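Local coordinates for fibronectin type III domain-containing protein (Simiduia agarivorans, PDB 6P2K) that probably cleaves the backbone of xyloglucan or related beta-glucans as a family 74 glycoside hydrolase, this chain being its beta-propeller part, at residues P119-D124 with S161-V166; V5-N10 with L766-I771. All coordinates share one frame; numbering follows the deposited sequence.

Interaction 1 (P119-D124 with S161-V166). With ZN (zinc ion), chain Q.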
# COMPACT_ATOMS: atom_id res chain seq x y z
N PRO B 119 26.12 58.65 16.56
CA PRO B 119 26.33 57.43 17.36
C PRO B 119 25.03 56.67 17.55
O PRO B 119 23.96 57.25 17.76
CB PRO B 119 26.86 57.97 18.68
CG PRO B 119 27.56 59.23 18.30
CD PRO B 119 26.78 59.82 17.16
N GLY B 120 25.12 55.35 17.47
CA GLY B 120 23.94 54.52 17.63
C GLY B 120 24.26 53.06 17.42
O GLY B 120 25.35 52.70 16.96
N TRP B 121 23.28 52.22 17.76
CA TRP B 121 23.44 50.78 17.57
C TRP B 121 22.12 50.05 17.41
O TRP B 121 22.06 48.85 17.71
CB TRP B 121 24.22 50.19 18.74
CG TRP B 121 23.58 50.48 20.07
CD1 TRP B 121 22.68 49.70 20.72
CD2 TRP B 121 23.80 51.63 20.89
NE1 TRP B 121 22.31 50.30 21.91
CE2 TRP B 121 22.99 51.49 22.03
CE3 TRP B 121 24.59 52.78 20.77
CZ2 TRP B 121 22.95 52.44 23.05
CZ3 TRP B 121 24.56 53.72 21.78
CH2 TRP B 121 23.74 53.54 22.90
N ARG B 122 21.05 50.72 16.96
CA ARG B 122 19.74 50.10 16.69
C ARG B 122 19.25 49.42 17.96
O ARG B 122 19.29 50.04 19.04
CB ARG B 122 19.88 49.19 15.47
CG ARG B 122 20.30 49.92 14.22
CD ARG B 122 20.04 49.09 12.97
NE ARG B 122 20.24 49.88 11.77
CZ ARG B 122 19.25 50.39 11.04
NH1 ARG B 122 17.98 50.17 11.37
NH2 ARG B 122 19.53 51.11 9.96
N ASP B 123 18.79 48.17 17.90
CA ASP B 123 18.31 47.43 19.06
C ASP B 123 19.37 46.51 19.65
O ASP B 123 19.05 45.68 20.51
CB ASP B 123 17.07 46.62 18.68
CG ASP B 123 17.29 45.76 17.45
OD1 ASP B 123 18.03 46.19 16.54
OD2 ASP B 123 16.73 44.65 17.39
N ASP B 124 20.62 46.62 19.20
CA ASP B 124 21.68 45.73 19.66
C ASP B 124 22.23 46.19 21.01
O ASP B 124 23.44 46.37 21.16
CB ASP B 124 22.81 45.67 18.63
CG ASP B 124 22.74 44.42 17.77
OD1 ASP B 124 21.73 43.68 17.84
OD2 ASP B 124 23.71 44.18 17.02
N SER B 161 24.35 59.98 32.64
CA SER B 161 23.52 58.98 33.28
C SER B 161 22.53 58.33 32.32
O SER B 161 21.89 57.34 32.69
CB SER B 161 22.74 59.63 34.44
OG SER B 161 21.74 60.52 33.97
N THR B 162 22.41 58.86 31.11
CA THR B 162 21.27 58.61 30.23
C THR B 162 21.68 57.97 28.91
O THR B 162 22.79 58.17 28.42
CB THR B 162 20.53 59.90 29.94
OG1 THR B 162 21.46 60.85 29.41
CG2 THR B 162 19.86 60.45 31.20
N ASP B 163 20.74 57.23 28.33
CA ASP B 163 20.99 56.50 27.09
C ASP B 163 21.06 57.45 25.91
O ASP B 163 20.16 58.27 25.70
CB ASP B 163 19.90 55.44 26.88
CG ASP B 163 20.17 54.56 25.67
OD1 ASP B 163 20.17 55.07 24.54
OD2 ASP B 163 20.38 53.34 25.87
N ARG B 164 22.13 57.32 25.11
CA ARG B 164 22.47 58.28 24.07
C ARG B 164 22.21 57.75 22.66
O ARG B 164 22.60 58.40 21.69
CB ARG B 164 23.94 58.69 24.20
CG ARG B 164 24.88 57.58 23.78
CD ARG B 164 26.22 57.63 24.49
NE ARG B 164 26.91 56.35 24.40
CZ ARG B 164 27.60 55.95 23.33
NH1 ARG B 164 27.69 56.73 22.27
NH2 ARG B 164 28.18 54.76 23.33
N ASN B 165 21.55 56.60 22.54
CA ASN B 165 21.33 55.98 21.24
C ASN B 165 20.53 56.91 20.33
O ASN B 165 19.43 57.34 20.68
CB ASN B 165 20.60 54.65 21.42
CG ASN B 165 20.64 53.78 20.18
OD1 ASN B 165 21.24 54.13 19.18
ND2 ASN B 165 19.98 52.63 20.26
N VAL B 166 21.09 57.23 19.16
CA VAL B 166 20.41 58.02 18.15
C VAL B 166 19.88 57.08 17.08
O VAL B 166 20.61 56.20 16.60
CB VAL B 166 21.34 59.08 17.53
CG1 VAL B 166 20.62 59.82 16.41
CG2 VAL B 166 21.82 60.05 18.60
ZN ZN Q . 20.45 42.66 16.64
O HOH W 1 20.58 53.42 16.14
O HOH W 2 21.50 40.86 16.33
O HOH W 3 19.16 42.06 18.19
O HOH W 4 20.56 44.66 15.99
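Asn165 lies flat beneath the indole of Trp121, its amide plane only 9° from the ring plane and Asn165 CB 3.8 Å from the centroid of the six-membered ring of Trp121. With CG anti to the backbone N (chi1 -165°), the amide slides under the ring and reaches the backbone beyond it. Asn165 ND2 gives a hydrogen bond to Arg122 O (2.9 Å), in the amide plane and on a carbonyl lone pair, while Trp121 N donates to Asn165 OD1 at 3.1 Å from well above the carbonyl plane. Two bonds thus fix the rotation of an amide already held flat. Alongside, Val166 N binds Pro119 O (3.2 Å). These residues join adjacent blades of a beta-propeller: Pro119 ends the second strand of one, and Val166 opens the first strand of the next. A type II' turn from Trp121 to Asp124 then carries Asp124 OD1 to within 2.0 Å of the zinc ion, whose shell is filled by three waters and Gln16. Arg164 and Asp163 meet the indole at longer range. Arg164 turns a guanidinium face to Trp121 CZ3, and its NH2 forms a salt bridge with Glu133. Asp163 OD2 stands at the ring edge, 3.9 Å from Trp121 CZ2; Asp163 OD1 accepts from Asn165 N, an Asx turn, and also from Asn184 ND2. From partly exposed Asp163 and Thr162 the chain loosens toward exposed, poorly ordered Ser161.

Interaction 2 (V5-N10 with L766-I771)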
# COMPACT_ATOMS: atom_id res chain seq x y z
N VAL B 5 38.00 29.88 -4.11
CA VAL B 5 38.51 28.68 -3.45
C VAL B 5 37.46 28.08 -2.51
O VAL B 5 37.05 26.94 -2.68
CB VAL B 5 39.83 28.97 -2.71
CG1 VAL B 5 40.54 27.66 -2.37
CG2 VAL B 5 40.72 29.87 -3.54
N TRP B 6 37.03 28.85 -1.51
CA TRP B 6 35.98 28.40 -0.61
C TRP B 6 34.63 28.52 -1.29
O TRP B 6 34.31 29.54 -1.90
CB TRP B 6 36.01 29.20 0.69
CG TRP B 6 37.11 28.78 1.61
CD1 TRP B 6 38.37 29.31 1.69
CD2 TRP B 6 37.05 27.74 2.59
NE1 TRP B 6 39.10 28.65 2.65
CE2 TRP B 6 38.31 27.68 3.22
CE3 TRP B 6 36.06 26.84 2.99
CZ2 TRP B 6 38.60 26.77 4.23
CZ3 TRP B 6 36.35 25.93 3.99
CH2 TRP B 6 37.61 25.91 4.60
N GLN B 7 33.82 27.46 -1.18
CA GLN B 7 32.57 27.34 -1.91
C GLN B 7 31.40 27.36 -0.93
O GLN B 7 31.30 26.45 -0.09
CB GLN B 7 32.57 26.05 -2.73
CG GLN B 7 31.34 25.85 -3.60
CD GLN B 7 31.55 24.74 -4.63
OE1 GLN B 7 32.39 23.87 -4.45
NE2 GLN B 7 30.78 24.79 -5.71
N PRO B 8 30.51 28.35 -1.00
CA PRO B 8 29.38 28.38 -0.07
C PRO B 8 28.29 27.41 -0.48
O PRO B 8 28.03 27.18 -1.66
CB PRO B 8 28.89 29.83 -0.18
CG PRO B 8 29.23 30.23 -1.58
CD PRO B 8 30.52 29.50 -1.92
N LEU B 9 27.63 26.84 0.54
CA LEU B 9 26.54 25.88 0.36
C LEU B 9 25.42 26.28 1.31
O LEU B 9 25.32 25.76 2.43
CB LEU B 9 27.02 24.44 0.61
CG LEU B 9 28.23 23.95 -0.19
CD1 LEU B 9 28.78 22.65 0.39
CD2 LEU B 9 27.88 23.77 -1.66
N ASN B 10 24.58 27.22 0.88
CA ASN B 10 23.65 27.88 1.80
C ASN B 10 22.36 28.26 1.09
O ASN B 10 22.38 28.52 -0.12
CB ASN B 10 24.29 29.12 2.43
CG ASN B 10 25.44 28.76 3.34
OD1 ASN B 10 25.25 28.14 4.39
ND2 ASN B 10 26.66 29.15 2.95
N LEU B 766 27.54 27.41 5.86
CA LEU B 766 28.38 26.28 5.51
C LEU B 766 29.23 26.59 4.29
O LEU B 766 28.74 27.16 3.31
CB LEU B 766 27.51 25.05 5.23
CG LEU B 766 28.18 23.83 4.59
CD1 LEU B 766 29.18 23.20 5.55
CD2 LEU B 766 27.12 22.83 4.16
N TRP B 767 30.51 26.21 4.36
CA TRP B 767 31.45 26.38 3.26
C TRP B 767 32.26 25.11 3.11
O TRP B 767 32.47 24.37 4.07
CB TRP B 767 32.40 27.56 3.52
CG TRP B 767 31.70 28.87 3.69
CD1 TRP B 767 30.99 29.29 4.77
CD2 TRP B 767 31.66 29.95 2.74
NE1 TRP B 767 30.50 30.55 4.55
CE2 TRP B 767 30.90 30.98 3.32
CE3 TRP B 767 32.20 30.13 1.46
CZ2 TRP B 767 30.66 32.18 2.66
CZ3 TRP B 767 31.96 31.33 0.81
CH2 TRP B 767 31.19 32.34 1.41
N ARG B 768 32.73 24.85 1.88
CA ARG B 768 33.58 23.71 1.62
C ARG B 768 34.75 24.11 0.73
O ARG B 768 34.66 25.04 -0.07
CB ARG B 768 32.80 22.55 0.98
CG ARG B 768 32.66 22.63 -0.52
CD ARG B 768 32.09 21.34 -1.08
NE ARG B 768 32.07 21.34 -2.54
CZ ARG B 768 31.68 20.32 -3.29
NH1 ARG B 768 31.25 19.20 -2.71
NH2 ARG B 768 31.71 20.42 -4.61
N ARG B 769 35.85 23.38 0.90
CA ARG B 769 37.10 23.66 0.21
C ARG B 769 37.71 22.35 -0.27
O ARG B 769 37.69 21.36 0.46
CB ARG B 769 38.09 24.40 1.12
CG ARG B 769 39.37 24.86 0.43
CD ARG B 769 40.41 25.32 1.43
NE ARG B 769 41.53 26.00 0.77
CZ ARG B 769 42.57 25.37 0.23
NH1 ARG B 769 42.64 24.05 0.26
NH2 ARG B 769 43.54 26.07 -0.34
N SER B 770 38.24 22.36 -1.49
CA SER B 770 38.98 21.22 -1.99
C SER B 770 40.32 21.10 -1.28
O SER B 770 40.98 22.11 -1.01
CB SER B 770 39.19 21.35 -3.50
OG SER B 770 39.32 20.08 -4.11
N ILE B 771 40.71 19.87 -0.96
CA ILE B 771 41.94 19.60 -0.22
C ILE B 771 42.82 18.71 -1.09
O ILE B 771 42.42 17.60 -1.46
CB ILE B 771 41.65 18.93 1.13
CG1 ILE B 771 40.78 19.83 2.01
CG2 ILE B 771 42.95 18.57 1.84
CD1 ILE B 771 41.46 21.10 2.46
O HOH W 5 37.92 24.65 -3.23
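Pro8 CB rests on the face of Trp767, 3.6 Å from the centroid of its six-membered ring, and reciprocally Arg769 CB sits over that of Trp6 at 3.5 Å, almost on the ring normal. The extended Arg769 chain, with CG anti to the backbone N (chi1 -174°), continues across the indole, so that its CD also lies 3.6 Å from Trp6 CE2, before the guanidinium passes Val5 CG1 to meet Asp736. Trp767 CB packs against Trp6 CE3 (3.8 Å). On the other sheet face Gln7 and Arg768 run side by side; Arg768 NE donates to Gln7 OE1 (3.2 Å) in the guanidinium plane but from above the amide carbonyl, NH1 is held by Tyr758 OH and a salt bridge to Asp751, and Leu9 CD1 packs against Arg768 CD. Beyond the Gln7-Arg768 backbone pair, Leu9 N donates to Leu766 O (3.0 Å), and the Asn10 side chain takes over, OD1 accepting from Leu766 N on a lone pair (2.8 Å). Strand 7-8 is the outermost of a four-stranded antiparallel blade with 765-770, 754-761 and 745-751, resembling a Velcro closure, but coming from ahead of the first of two propellers and tying the chain's start into the second.

In the fold
Interaction 1 and interaction 2 lie on opposite sides of the chain's centre, their own centres about 38 Å apart and their nearest atoms about 20 Å apart, so neither touches the other. Along the chain, interaction 1 is nested within the long loop that interaction 2 closes. Interaction 1 belongs to the first propeller, interaction 2 to the last blade of the second. The short run beyond 5-10 therefore crosses from one propeller to the other: it leads to Gln16, which binds the same zinc ion as Asp124 of 119-124. A second zinc site is near interaction 2, the Leu766 side chain being about 9 Å from that of Asp405.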